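Local coordinates for protein D-alanyl-D-alanine carboxypeptidase (Streptococcus pneumoniae R6, PDB 1XP4) that probably removes the terminal D-alanine from peptidoglycan precursor peptides, as a penicillin-binding serine carboxypeptidase of the S11 family that takes part in cell wall synthesis, at residues L96-A99 with T100-S104; P185-L188 with E189-K193. One frame throughout, in Å; residues are numbered along the deposited sequence.

Contact 1 of 2, residues L96-A99 with T100-S104; sequences LLEA and TLVSS
Leu-97 lies alongside Leu-101, one helical turn further on, both side chains pointing the same way, and the touch is made by one methyl of each, CD2 of Leu-97 against CD1 of Leu-101 at 3.7 Å. Together the two leucines turn an apolar ridge of helix 93-103 to Val-48 of helix 44-57. The backbone closes the same turn with an almost straight bond from Leu-101 N to Leu-97 O (3.0 Å, 178° at the hydrogen).

Thr-100 grips the carbonyl oxygen of Leu-96 twice. Its backbone N comes in nearly end-on to Leu-96 O, while its hydroxyl OG1 donates to the same atom at 2.9 Å from well above the carbonyl plane. A chi1 of -68° sets OG1 beside the threonine's own N and leaves the methyl CG2 anti to that N; the bond to Leu-96 O gives this buried hydroxyl a partner within its own helix. On another face, Val-102 N bonds to Glu-98 O at 2.9 Å, and CG2 of Val-102, set beside its own N, lies close to that oxygen. The carboxylate of Glu-98 looks elsewhere, to a salt bridge with Lys-193.

Toward the C-terminal end the bonds deteriorate: Ser-103 N to Ala-99 O (3.1 Å) is bent to 142°, Ser-104 N to Thr-100 O is weak, and at Ser-104 phi turns positive as the chain leaves the helix. The OG of Ser-104 hydrogen-bonds to the OG of Ser-41 and more weakly to Lys-44 and Lys-224, an arrangement consistent with the (S/Y)xN motif, here beginning at Ser-104, of a penicillin-binding active site.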
loop_
_atom_site.group_PDB
_atom_site.type_symbol
_atom_site.label_atom_id
_atom_site.label_comp_id
_atom_site.label_asym_id
_atom_site.label_seq_id
_atom_site.Cartn_x
_atom_site.Cartn_y
_atom_site.Cartn_z
ATOM N N LEU A 96 -1.307 -20.141 0.082
ATOM C CA LEU A 96 -0.970 -19.491 -1.179
ATOM C C LEU A 96 -0.683 -18.010 -0.952
ATOM O O LEU A 96 0.238 -17.442 -1.540
ATOM C CB LEU A 96 -2.110 -19.660 -2.176
ATOM C CG LEU A 96 -2.396 -21.109 -2.557
ATOM C CD1 LEU A 96 -3.606 -21.161 -3.472
ATOM C CD2 LEU A 96 -1.167 -21.714 -3.233
ATOM N N LEU A 97 -1.477 -17.389 -0.091
ATOM C CA LEU A 97 -1.296 -15.984 0.224
ATOM C C LEU A 97 0.114 -15.766 0.766
ATOM O O LEU A 97 0.812 -14.830 0.376
ATOM C CB LEU A 97 -2.312 -15.556 1.275
ATOM C CG LEU A 97 -3.191 -14.362 0.927
ATOM C CD1 LEU A 97 -4.094 -14.070 2.118
ATOM C CD2 LEU A 97 -2.331 -13.157 0.584
ATOM N N GLU A 98 0.523 -16.638 1.674
ATOM C CA GLU A 98 1.841 -16.541 2.267
ATOM C C GLU A 98 2.880 -16.779 1.170
ATOM O O GLU A 98 3.852 -16.034 1.058
ATOM C CB GLU A 98 1.983 -17.580 3.387
ATOM C CG GLU A 98 2.991 -17.219 4.470
ATOM C CD GLU A 98 2.377 -17.217 5.863
ATOM O OE1 GLU A 98 1.315 -16.587 6.049
ATOM O OE2 GLU A 98 2.957 -17.838 6.777
ATOM N N ALA A 99 2.662 -17.809 0.352
ATOM C CA ALA A 99 3.582 -18.131 -0.737
ATOM C C ALA A 99 3.678 -16.979 -1.748
ATOM O O ALA A 99 4.758 -16.683 -2.267
ATOM C CB ALA A 99 3.139 -19.404 -1.433
ATOM N N THR A 100 2.549 -16.326 -2.014
ATOM C CA THR A 100 2.507 -15.212 -2.955
ATOM C C THR A 100 3.288 -13.987 -2.475
ATOM O O THR A 100 4.179 -13.496 -3.167
ATOM C CB THR A 100 1.044 -14.768 -3.244
ATOM O OG1 THR A 100 0.366 -15.792 -3.977
ATOM C CG2 THR A 100 1.015 -13.497 -4.063
ATOM N N LEU A 101 2.954 -13.496 -1.289
ATOM C CA LEU A 101 3.599 -12.304 -0.761
ATOM C C LEU A 101 5.030 -12.474 -0.276
ATOM O O LEU A 101 5.845 -11.566 -0.418
ATOM C CB LEU A 101 2.745 -11.724 0.364
ATOM C CG LEU A 101 1.385 -11.177 -0.074
ATOM C CD1 LEU A 101 0.530 -10.861 1.137
ATOM C CD2 LEU A 101 1.597 -9.939 -0.918
ATOM N N VAL A 102 5.343 -13.632 0.288
ATOM C CA VAL A 102 6.682 -13.873 0.807
ATOM C C VAL A 102 7.700 -14.368 -0.220
ATOM O O VAL A 102 8.848 -13.918 -0.230
ATOM C CB VAL A 102 6.633 -14.882 1.968
ATOM C CG1 VAL A 102 8.037 -15.142 2.489
ATOM C CG2 VAL A 102 5.732 -14.349 3.075
ATOM N N SER A 103 7.280 -15.287 -1.085
ATOM C CA SER A 103 8.180 -15.848 -2.083
ATOM C C SER A 103 7.859 -15.449 -3.524
ATOM O O SER A 103 8.562 -15.840 -4.460
ATOM C CB SER A 103 8.166 -17.365 -1.961
ATOM O OG SER A 103 8.351 -17.735 -0.610
ATOM N N SER A 104 6.796 -14.679 -3.703
ATOM C CA SER A 104 6.400 -14.239 -5.028
ATOM C C SER A 104 6.082 -15.426 -5.944
ATOM O O SER A 104 6.247 -15.347 -7.165
ATOM C CB SER A 104 7.510 -13.377 -5.645
ATOM O OG SER A 104 7.048 -12.686 -6.801
#

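Contact 2 of 2, residues P185-L188 with E189-K193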
loop_
_atom_site.group_PDB
_atom_site.type_symbol
_atom_site.label_atom_id
_atom_site.label_comp_id
_atom_site.label_asym_id
_atom_site.label_seq_id
_atom_site.Cartn_x
_atom_site.Cartn_y
_atom_site.Cartn_z
ATOM N N PRO A 185 -4.805 -3.953 6.992
ATOM C CA PRO A 185 -3.552 -3.857 7.744
ATOM C C PRO A 185 -2.957 -5.235 8.021
ATOM O O PRO A 185 -1.756 -5.349 8.264
ATOM C CB PRO A 185 -3.977 -3.166 9.034
ATOM C CG PRO A 185 -5.144 -2.355 8.615
ATOM C CD PRO A 185 -5.896 -3.288 7.716
ATOM N N GLN A 186 -3.807 -6.265 7.991
ATOM C CA GLN A 186 -3.390 -7.646 8.249
ATOM C C GLN A 186 -2.272 -8.099 7.321
ATOM O O GLN A 186 -1.369 -8.823 7.731
ATOM C CB GLN A 186 -4.559 -8.619 8.062
ATOM C CG GLN A 186 -5.887 -8.130 8.576
ATOM C CD GLN A 186 -6.764 -7.567 7.480
ATOM O OE1 GLN A 186 -7.120 -6.391 7.498
ATOM N NE2 GLN A 186 -7.127 -8.410 6.520
ATOM N N VAL A 187 -2.355 -7.679 6.061
ATOM C CA VAL A 187 -1.375 -8.052 5.058
ATOM C C VAL A 187 0.049 -7.850 5.551
ATOM O O VAL A 187 0.961 -8.565 5.152
ATOM C CB VAL A 187 -1.596 -7.257 3.753
ATOM C CG1 VAL A 187 -1.180 -5.797 3.928
ATOM C CG2 VAL A 187 -0.846 -7.924 2.625
ATOM N N LEU A 188 0.236 -6.877 6.431
ATOM C CA LEU A 188 1.558 -6.621 6.965
ATOM C C LEU A 188 2.047 -7.780 7.831
ATOM O O LEU A 188 3.244 -8.016 7.926
ATOM C CB LEU A 188 1.570 -5.316 7.764
ATOM C CG LEU A 188 1.433 -4.022 6.944
ATOM C CD1 LEU A 188 1.474 -2.823 7.886
ATOM C CD2 LEU A 188 2.555 -3.922 5.906
ATOM N N GLU A 189 1.131 -8.505 8.463
ATOM C CA GLU A 189 1.535 -9.641 9.290
ATOM C C GLU A 189 2.132 -10.746 8.423
ATOM O O GLU A 189 2.698 -11.703 8.928
ATOM C CB GLU A 189 0.349 -10.191 10.088
ATOM C CG GLU A 189 -0.145 -9.254 11.177
ATOM C CD GLU A 189 0.978 -8.771 12.085
ATOM O OE1 GLU A 189 1.571 -9.599 12.815
ATOM O OE2 GLU A 189 1.272 -7.556 12.063
ATOM N N ILE A 190 2.008 -10.615 7.112
ATOM C CA ILE A 190 2.572 -11.619 6.230
ATOM C C ILE A 190 3.883 -11.088 5.647
ATOM O O ILE A 190 4.943 -11.645 5.919
ATOM C CB ILE A 190 1.597 -11.982 5.078
ATOM C CG1 ILE A 190 0.298 -12.560 5.648
ATOM C CG2 ILE A 190 2.255 -12.992 4.148
ATOM C CD1 ILE A 190 -0.767 -12.798 4.623
ATOM N N THR A 191 3.810 -10.001 4.875
ATOM C CA THR A 191 4.987 -9.395 4.239
ATOM C C THR A 191 6.145 -9.234 5.230
ATOM O O THR A 191 7.324 -9.331 4.877
ATOM C CB THR A 191 4.635 -8.005 3.620
ATOM O OG1 THR A 191 4.190 -7.111 4.649
ATOM C CG2 THR A 191 3.534 -8.145 2.577
ATOM N N LYS A 192 5.769 -8.997 6.476
ATOM C CA LYS A 192 6.676 -8.820 7.599
ATOM C C LYS A 192 7.609 -10.034 7.780
ATOM O O LYS A 192 8.817 -9.883 7.923
ATOM C CB LYS A 192 5.812 -8.620 8.851
ATOM C CG LYS A 192 6.486 -8.177 10.126
ATOM C CD LYS A 192 5.417 -8.094 11.220
ATOM C CE LYS A 192 5.932 -7.475 12.524
ATOM N NZ LYS A 192 6.234 -6.021 12.413
ATOM N N LYS A 193 7.045 -11.237 7.768
ATOM C CA LYS A 193 7.822 -12.456 7.959
ATOM C C LYS A 193 9.023 -12.639 7.035
ATOM O O LYS A 193 8.889 -12.614 5.814
ATOM C CB LYS A 193 6.919 -13.673 7.803
ATOM C CG LYS A 193 5.753 -13.713 8.741
ATOM C CD LYS A 193 4.898 -14.927 8.455
ATOM C CE LYS A 193 3.689 -14.970 9.370
ATOM N NZ LYS A 193 2.815 -16.108 9.008
HETATM O O HOH W 1 -0.518 -5.002 11.096
#
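This is a local contact round a short helical turn, where Val-187 and Leu-188 meet Thr-191 as the chain passes from helix 170-183 into helix 188-191. The turn is wound unevenly. Glu-189 N reaches back three residues to Gln-186 O at 2.6 Å, approaching from above the carbonyl plane. Val-187 O takes two donors: Thr-191 N lies nearly in line with the carbonyl at 3.2 Å, as in an alpha-helix, whereas Ile-190 N sits 59° out of its plane at 3.0 Å, three residues on.

Beside this bifurcated bond the CG2 methyls of Val-187 and Thr-191 are the nearest side-chain atoms of the pair, though 4.4 Å apart. Thr-191 has a chi1 of 61°, which wedges OG1 between its own N and carbonyl carbon and brings it to 3.8 Å from the CD2 methyl of Leu-188, whose side chain crosses it at a slant. The hydroxyl's hydrogen-bond partner is the carbonyl of Asp-221, on the edge strand 220-228 of the five-stranded antiparallel sheet that penicillin-binding enzymes share with the beta-lactamases. Leu-188 packs on Leu-223 of that strand, so the turn is held against the edge of the sheet by both a polar and an apolar touch. Val-187 and Ile-190, for their part, rest on Tyr-52 of helix 44-57.

On the exposed side a water bridges the turn: Glu-189 bends at chi2 (-51°), and the water donates both to its OE2, at 3.3 Å, and to Pro-185 O, at 3.1 Å, spanning from one side chain to the preceding backbone. Further on, Lys-193 N closes back on Ile-190 O at 2.8 Å.

Contacts 1 and 2 lie side by side, their centres 11 Å apart, contact 1 coming first along the chain. The join is mostly apolar: Leu-101 CD1 meets Val-187 CG2 at 3.6 Å, and Val-102 CG2 meets Ile-190 CG2 at 3.9 Å. A salt bridge between Glu-98 OE2 and Lys-193 NZ, 2.8 Å long, ties the same faces together. Their relation to the predicted active site differs. Residues 100-104 end in it, with the Ser-104 side chain about 3 Å from those of Ser-41 and Lys-44 and from a bound sulfate, whereas Thr-191 of residues 189-193 stays about 6 Å from the side chain of Lys-224, probably a substrate-binding residue.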